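Side-chain contacts in uncharacterized DUF3829-like protein (Bacteroides thetaiotaomicron, PDB 3RH3), which is of unknown function but folds as an all-alpha, DUF3829-like protein, probably made as a lipoprotein: residues Asp75-Glu80 and Asp141-Leu146; Ile164-Lys169 and Lys204-Ile209; Ala197-Glu202 and Ser227-Phe232. All blocks are in the same frame, centred on the assembly; numbering follows the deposited sequence. Where two conformers were deposited one is given.

Contact 1 (Asp75-Glu80 and Asp141-Leu146)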
# COMPACT_ATOMS: atom_id res chain seq x y z
N ASP A 75 -3.12 -21.10 -10.91
CA ASP A 75 -1.84 -21.81 -10.91
C ASP A 75 -0.72 -21.08 -11.66
O ASP A 75 0.37 -21.64 -11.77
CB ASP A 75 -1.95 -23.28 -11.37
CG ASP A 75 -2.57 -23.56 -12.71
OD1 ASP A 75 -2.61 -22.64 -13.56
OD2 ASP A 75 -2.99 -24.71 -12.92
N TYR A 76 -0.96 -19.82 -12.08
CA TYR A 76 0.09 -18.94 -12.61
C TYR A 76 1.00 -18.55 -11.39
O TYR A 76 2.10 -18.04 -11.58
CB TYR A 76 -0.49 -17.70 -13.35
CG TYR A 76 -1.75 -17.14 -12.72
CD1 TYR A 76 -1.69 -16.24 -11.66
CD2 TYR A 76 -3.01 -17.55 -13.16
CE1 TYR A 76 -2.85 -15.76 -11.06
CE2 TYR A 76 -4.18 -17.08 -12.56
CZ TYR A 76 -4.09 -16.20 -11.50
OH TYR A 76 -5.25 -15.75 -10.90
N PHE A 77 0.51 -18.81 -10.14
CA PHE A 77 1.22 -18.69 -8.87
C PHE A 77 1.49 -20.09 -8.37
O PHE A 77 0.67 -20.97 -8.62
CB PHE A 77 0.40 -17.91 -7.81
CG PHE A 77 0.15 -16.45 -8.05
CD1 PHE A 77 1.18 -15.60 -8.43
CD2 PHE A 77 -1.11 -15.90 -7.83
CE1 PHE A 77 0.94 -14.23 -8.63
CE2 PHE A 77 -1.35 -14.54 -8.04
CZ PHE A 77 -0.32 -13.72 -8.42
N ASN A 78 2.57 -20.31 -7.62
CA ASN A 78 2.83 -21.63 -7.07
C ASN A 78 1.92 -21.88 -5.81
O ASN A 78 1.32 -20.92 -5.31
CB ASN A 78 4.32 -21.86 -6.79
CG ASN A 78 4.94 -21.07 -5.66
OD1 ASN A 78 4.33 -20.80 -4.62
ND2 ASN A 78 6.21 -20.79 -5.81
N PRO A 79 1.80 -23.15 -5.33
CA PRO A 79 0.88 -23.46 -4.22
C PRO A 79 1.10 -22.69 -2.94
O PRO A 79 0.13 -22.34 -2.28
CB PRO A 79 1.08 -24.96 -4.01
CG PRO A 79 1.49 -25.47 -5.34
CD PRO A 79 2.36 -24.40 -5.90
N GLU A 80 2.36 -22.44 -2.57
CA GLU A 80 2.70 -21.68 -1.37
C GLU A 80 2.17 -20.27 -1.53
O GLU A 80 1.46 -19.78 -0.64
CB GLU A 80 4.22 -21.70 -1.13
CG GLU A 80 4.70 -21.04 0.15
CD GLU A 80 6.21 -21.01 0.36
OE1 GLU A 80 6.96 -21.08 -0.64
OE2 GLU A 80 6.63 -20.91 1.53
N ASP A 141 3.49 -7.42 -0.40
CA ASP A 141 4.81 -8.04 -0.27
C ASP A 141 4.90 -9.37 -1.05
O ASP A 141 5.90 -9.62 -1.70
CB ASP A 141 5.17 -8.29 1.21
CG ASP A 141 5.43 -7.04 2.06
OD1 ASP A 141 5.65 -5.95 1.48
OD2 ASP A 141 5.41 -7.15 3.31
N ILE A 142 3.85 -10.20 -0.98
CA ILE A 142 3.81 -11.46 -1.72
C ILE A 142 3.86 -11.19 -3.22
O ILE A 142 4.68 -11.77 -3.92
CB ILE A 142 2.55 -12.33 -1.34
CG1 ILE A 142 2.62 -12.84 0.11
CG2 ILE A 142 2.32 -13.52 -2.32
CD1 ILE A 142 1.20 -13.04 0.71
N LEU A 143 3.03 -10.27 -3.70
CA LEU A 143 2.85 -10.02 -5.12
C LEU A 143 3.97 -9.26 -5.77
O LEU A 143 4.16 -9.44 -6.98
CB LEU A 143 1.53 -9.26 -5.36
CG LEU A 143 0.23 -9.98 -5.02
CD1 LEU A 143 -0.96 -9.05 -5.23
CD2 LEU A 143 0.05 -11.23 -5.86
N SER A 144 4.65 -8.37 -5.01
CA SER A 144 5.70 -7.46 -5.53
C SER A 144 6.79 -8.21 -6.33
O SER A 144 6.92 -7.87 -7.50
CB SER A 144 6.34 -6.61 -4.42
N PRO A 145 7.52 -9.22 -5.81
CA PRO A 145 8.55 -9.88 -6.65
C PRO A 145 7.96 -10.67 -7.83
O PRO A 145 8.64 -10.85 -8.85
CB PRO A 145 9.26 -10.82 -5.67
CG PRO A 145 8.26 -11.05 -4.58
CD PRO A 145 7.53 -9.78 -4.43
N LEU A 146 6.69 -11.10 -7.71
CA LEU A 146 6.00 -11.87 -8.74
C LEU A 146 5.57 -10.97 -9.89
O LEU A 146 5.77 -11.32 -11.06
CB LEU A 146 4.79 -12.61 -8.15
CG LEU A 146 5.14 -13.66 -7.09
CD1 LEU A 146 3.91 -14.10 -6.33
CD2 LEU A 146 5.86 -14.86 -7.69
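Phe77 reaches across to Leu143 and Leu146, and its ring carries this side of the contact alone. One side of the ring does the touching, from CD1 through CE1 to CZ. CZ of Phe77 lies 3.6 Å from CD2 of Leu143. Two atoms back along the same rim, CD1 of Phe77 is 3.8 Å from CD1 of Leu146. CE1 sits between the two leucines and meets a methyl of each. The ring therefore rests on two methyl groups that come from residues three apart on one helix, close to one helical turn. Both methyls approach obliquely to the ring plane. The Phe77 and Leu143 side chains cross at about a right angle.

The backbones stay well apart, with CA of Phe77 and CA of Leu146 8.3 Å from each other. The ring spans that gap. Its CG stands beside the backbone N and opposite the carbonyl carbon (chi1 -67°), which brings the ring nearer to the helix than the direction of CB alone would suggest. CD1 of Tyr76 lies over one face, toward the rim. Tyr21 of helix 10-32 meets Phe77 edge-to-face, and Leu143 also touches Tyr21.

Phe77 lies two residues before helix 79-111, and Asn78 between them is the N-cap, its OD1 accepting a bond from the N of Val81. The contact thus joins the lead-in to this helix with helix 115-154. Between the segments the chemistry is wholly apolar, so the join depends on shape and on the burial of Phe77 and Leu143, with no directional bond to fix it.

Contact 2 (Ile164-Lys169 and Lys204-Ile209)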
# COMPACT_ATOMS: atom_id res chain seq x y z
N ILE A 164 11.20 1.91 -16.68
CA ILE A 164 9.84 1.48 -16.33
C ILE A 164 9.86 0.61 -15.06
O ILE A 164 9.08 0.87 -14.13
CB ILE A 164 9.14 0.77 -17.52
CG1 ILE A 164 8.91 1.78 -18.68
CG2 ILE A 164 7.80 0.11 -17.08
CD1 ILE A 164 8.91 1.21 -20.06
N MSE A 165 10.75 -0.39 -15.03
CA MSE A 165 10.93 -1.30 -13.88
C MSE A 165 11.25 -0.50 -12.61
O MSE A 165 10.67 -0.74 -11.56
CB MSE A 165 12.06 -2.33 -14.14
CG MSE A 165 11.75 -3.33 -15.25
SE MSE A 165 10.12 -4.34 -14.96
CE MSE A 165 10.77 -5.47 -13.54
N ALA A 166 12.18 0.49 -12.73
CA ALA A 166 12.58 1.32 -11.59
C ALA A 166 11.40 2.11 -11.03
O ALA A 166 11.17 2.11 -9.81
CB ALA A 166 13.69 2.26 -11.99
N MSE A 167 10.62 2.74 -11.91
CA MSE A 167 9.47 3.54 -11.46
C MSE A 167 8.44 2.67 -10.78
O MSE A 167 7.98 3.04 -9.70
CB MSE A 167 8.84 4.31 -12.62
CG MSE A 167 9.67 5.46 -13.07
SE MSE A 167 8.78 6.59 -14.39
CE MSE A 167 9.37 5.67 -16.00
N ARG A 168 8.10 1.52 -11.38
CA ARG A 168 7.19 0.54 -10.79
C ARG A 168 7.66 0.10 -9.38
O ARG A 168 6.86 0.11 -8.46
CB ARG A 168 7.04 -0.68 -11.70
CG ARG A 168 6.20 -0.44 -12.92
CD ARG A 168 5.81 -1.75 -13.61
NE ARG A 168 4.81 -2.53 -12.87
CZ ARG A 168 3.50 -2.26 -12.84
NH1 ARG A 168 3.02 -1.19 -13.47
NH2 ARG A 168 2.67 -3.05 -12.16
N LYS A 169 8.93 -0.22 -9.21
CA LYS A 169 9.44 -0.65 -7.89
C LYS A 169 9.39 0.48 -6.85
O LYS A 169 8.91 0.24 -5.73
CB LYS A 169 10.85 -1.25 -7.97
CG LYS A 169 11.18 -2.04 -6.70
CD LYS A 169 12.41 -2.88 -6.80
CE LYS A 169 12.53 -3.75 -5.57
NZ LYS A 169 13.55 -4.82 -5.74
N LYS A 204 18.99 5.97 -6.05
CA LYS A 204 20.39 6.14 -6.48
C LYS A 204 20.71 5.22 -7.64
O LYS A 204 21.47 5.60 -8.53
CB LYS A 204 21.35 5.92 -5.30
CG LYS A 204 21.25 7.05 -4.28
CD LYS A 204 22.35 7.03 -3.24
CE LYS A 204 22.38 8.32 -2.45
NZ LYS A 204 22.75 9.49 -3.30
N ALA A 205 20.11 4.01 -7.65
CA ALA A 205 20.29 3.05 -8.74
C ALA A 205 19.58 3.57 -9.98
O ALA A 205 20.18 3.58 -11.06
CB ALA A 205 19.76 1.69 -8.34
N ALA A 206 18.34 4.10 -9.82
CA ALA A 206 17.58 4.67 -10.94
C ALA A 206 18.31 5.85 -11.59
O ALA A 206 18.32 5.93 -12.82
CB ALA A 206 16.21 5.11 -10.48
N GLU A 207 18.95 6.72 -10.78
CA GLU A 207 19.73 7.86 -11.27
C GLU A 207 20.94 7.43 -12.13
O GLU A 207 21.43 8.23 -12.92
CB GLU A 207 20.24 8.72 -10.11
CG GLU A 207 19.20 9.59 -9.43
CD GLU A 207 19.61 10.13 -8.08
OE1 GLU A 207 20.75 9.86 -7.63
OE2 GLU A 207 18.77 10.81 -7.44
N LYS A 208 21.40 6.17 -11.97
CA LYS A 208 22.54 5.62 -12.71
C LYS A 208 22.11 4.89 -13.98
O LYS A 208 22.99 4.45 -14.73
CB LYS A 208 23.34 4.66 -11.81
CG LYS A 208 24.25 5.36 -10.79
CD LYS A 208 24.52 4.49 -9.55
CE LYS A 208 25.33 3.24 -9.81
NZ LYS A 208 25.08 2.19 -8.79
N ILE A 209 20.77 4.73 -14.22
CA ILE A 209 20.25 4.04 -15.42
C ILE A 209 20.72 4.81 -16.66
O ILE A 209 20.51 6.02 -16.73
CB ILE A 209 18.71 3.81 -15.42
CG1 ILE A 209 18.28 2.88 -14.27
CG2 ILE A 209 18.25 3.24 -16.76
CD1 ILE A 209 16.78 2.79 -14.09
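Ala166 faces Ala206 and Ile209, and its single methyl makes both contacts. CB of Ala166 is 3.8 Å from CD1 of Ile209 and 4.1 Å from CB of Ala206. With so little side chain in the way, the backbones come close: CA of Ala166 and CA of Ala206 are 6.1 Å apart. This is the tight part of the contact.

Ile209 lies just past the helical part of its segment, in loop or turn. Its CG1 branch stands beside the backbone N (chi1 -64°), and the chain runs on extended to CD1 (chi2 171°). The end methyl is the part that meets Ala166. Its backbone N is still bonded to the O of Ala206, which ties the two residues on this side together.

The other side of the contact is loose. Lys204, Glu207 and Lys208 are exposed and take no part in the contact. Ala205 is exposed too, and its methyl, though directed toward the 164-169 segment, does not touch it. The contact is small and apolar, and only partly buried.

Helix 216-240 adds a third wall, where Phe222 and Leu226 touch Ala206 and Phe222 also touches Met167. Met165, a selenomethionine like Met167, packs instead on helix 115-154. Helix 161-181 thus lies between that helix and helix 189-207.

Contact 3 (Ala197-Glu202 and Ser227-Phe232)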
# COMPACT_ATOMS: atom_id res chain seq x y z
N ALA A 197 15.15 3.72 3.52
CA ALA A 197 16.49 3.30 3.13
C ALA A 197 16.42 2.48 1.83
O ALA A 197 17.25 2.65 0.94
CB ALA A 197 17.13 2.50 4.26
N GLU A 198 15.41 1.60 1.73
CA GLU A 198 15.14 0.79 0.52
C GLU A 198 14.86 1.74 -0.67
O GLU A 198 15.51 1.63 -1.72
CB GLU A 198 13.96 -0.19 0.77
CG GLU A 198 13.57 -1.04 -0.42
CD GLU A 198 12.39 -1.99 -0.22
OE1 GLU A 198 12.44 -2.81 0.72
OE2 GLU A 198 11.44 -1.94 -1.04
N LEU A 199 13.99 2.71 -0.47
CA LEU A 199 13.64 3.74 -1.47
C LEU A 199 14.86 4.57 -1.90
O LEU A 199 15.00 4.86 -3.10
CB LEU A 199 12.54 4.67 -0.93
CG LEU A 199 11.97 5.73 -1.94
CD1 LEU A 199 11.56 5.07 -3.25
CD2 LEU A 199 10.80 6.46 -1.34
N GLU A 200 15.75 4.95 -0.94
CA GLU A 200 16.95 5.73 -1.22
C GLU A 200 17.91 4.92 -2.10
O GLU A 200 18.53 5.47 -3.00
CB GLU A 200 17.63 6.18 0.10
CG GLU A 200 19.04 6.76 -0.02
CD GLU A 200 19.16 8.25 -0.28
OE1 GLU A 200 18.25 8.83 -0.91
OE2 GLU A 200 20.19 8.83 0.13
N LYS A 201 18.02 3.62 -1.83
CA LYS A 201 18.87 2.71 -2.58
C LYS A 201 18.32 2.55 -4.02
O LYS A 201 19.10 2.59 -4.97
CB LYS A 201 18.92 1.34 -1.85
CG LYS A 201 20.14 0.49 -2.14
CD LYS A 201 20.09 -0.82 -1.35
N GLU A 202 17.00 2.43 -4.17
CA GLU A 202 16.33 2.31 -5.47
C GLU A 202 16.50 3.61 -6.28
O GLU A 202 16.72 3.57 -7.49
CB GLU A 202 14.83 2.00 -5.31
CG GLU A 202 14.51 0.62 -4.76
CD GLU A 202 13.10 0.43 -4.24
OE1 GLU A 202 12.26 1.35 -4.42
OE2 GLU A 202 12.82 -0.64 -3.66
N SER A 227 12.49 13.28 -9.24
CA SER A 227 12.34 14.52 -8.49
C SER A 227 11.14 14.43 -7.50
O SER A 227 11.27 14.87 -6.36
CB SER A 227 12.16 15.69 -9.46
OG SER A 227 11.62 16.84 -8.82
N THR A 228 10.01 13.83 -7.93
CA THR A 228 8.79 13.61 -7.12
C THR A 228 9.07 12.62 -6.00
O THR A 228 8.49 12.74 -4.92
CB THR A 228 7.65 13.09 -8.02
OG1 THR A 228 7.53 13.96 -9.15
CG2 THR A 228 6.30 13.01 -7.29
N VAL A 229 9.93 11.63 -6.24
CA VAL A 229 10.30 10.66 -5.20
C VAL A 229 11.08 11.41 -4.09
O VAL A 229 10.74 11.27 -2.91
CB VAL A 229 11.08 9.45 -5.76
CG1 VAL A 229 11.74 8.66 -4.63
CG2 VAL A 229 10.18 8.55 -6.59
N LYS A 230 12.08 12.24 -4.47
CA LYS A 230 12.88 13.02 -3.49
C LYS A 230 11.96 13.96 -2.71
O LYS A 230 12.13 14.09 -1.52
CB LYS A 230 14.01 13.82 -4.15
CG LYS A 230 15.00 12.99 -4.94
CD LYS A 230 15.80 13.82 -5.95
CE LYS A 230 16.25 12.96 -7.11
NZ LYS A 230 16.72 13.76 -8.27
N SER A 231 10.95 14.57 -3.37
CA SER A 231 9.99 15.46 -2.69
C SER A 231 9.17 14.69 -1.70
O SER A 231 8.95 15.17 -0.60
CB SER A 231 9.08 16.14 -3.70
OG SER A 231 9.83 17.17 -4.30
N PHE A 232 8.74 13.49 -2.10
CA PHE A 232 7.96 12.60 -1.24
C PHE A 232 8.78 12.26 -0.01
O PHE A 232 8.29 12.31 1.11
CB PHE A 232 7.51 11.31 -1.98
CG PHE A 232 6.99 10.29 -1.01
CD1 PHE A 232 5.73 10.42 -0.44
CD2 PHE A 232 7.82 9.26 -0.54
CE1 PHE A 232 5.28 9.51 0.54
CE2 PHE A 232 7.38 8.37 0.44
CZ PHE A 232 6.11 8.50 0.98
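Leu199 meets Val229 and Phe232, and all three are buried. The aliphatic part is the pairing of Leu199 with Val229. CG1 of Val229 is the one branch that touches, and it is set against the forked end of the leucine. CG1 of Val229 lies 3.9 Å from CD1, 4.0 Å from CG and 4.1 Å from CD2 of Leu199. One methyl therefore nestles against the whole isobutyl end. Each residue sends CB toward the other helix. On Leu199, CG lies opposite the backbone N (chi1 -174°), and on Val229 the touching CG1 takes the same position (chi1 166°). The CA atoms of Leu199 and Val229 are 8.5 Å apart, a gap bridged by the two branched side chains.

The aromatic part is lighter. CD2 of Leu199 approaches the Phe232 ring at its edge, near the ring plane, and stands 4.2 Å from CD2 of Phe232. The same leucine methyl also meets Val229, so it links the two residues of helix 216-240. Val229 and Phe232 are three residues apart, which puts both on the side of their helix that looks at Leu199.

Polar groups lie around this apolar centre and do not enter it. OE1 of Glu202 is hydrogen-bonded to OG1 of Thr173 on helix 161-181. OG1 of Thr228 bonds back to the O of Ser224 in its own helix.

Other elements complete the surroundings. Leu199 also packs on Thr173 and Ile177, so it is shared between helices 161-181 and 216-240. Leu261 touches Val229 and Phe232, while Tyr257 of helix 247-257 meets the Phe232 ring edge-to-face. The contact thus joins helices 189-207 and 216-240, with helix 161-181 and the C-terminal part of the chain packed beside it.

In the fold
All three contacts are apolar. Contacts 1 and 3 are buried, whereas contact 2 is partly exposed. Contact 1 stands apart, in the DUF6845 region, with its centre about 23 Å and 26 Å from the centres of contacts 2 and 3. Contacts 2 and 3 share helix 189-207 and the DUF3829-like C-terminal domain, and their centres are about 10 Å apart. At their border charged side chains pack together, Glu207 by Lys230 and Lys169 by Glu202. In contact 2 an alanine pair allows the close backbone approach, with one isoleucine beside it; rings and leucines span the wider gaps of contacts 1 and 3.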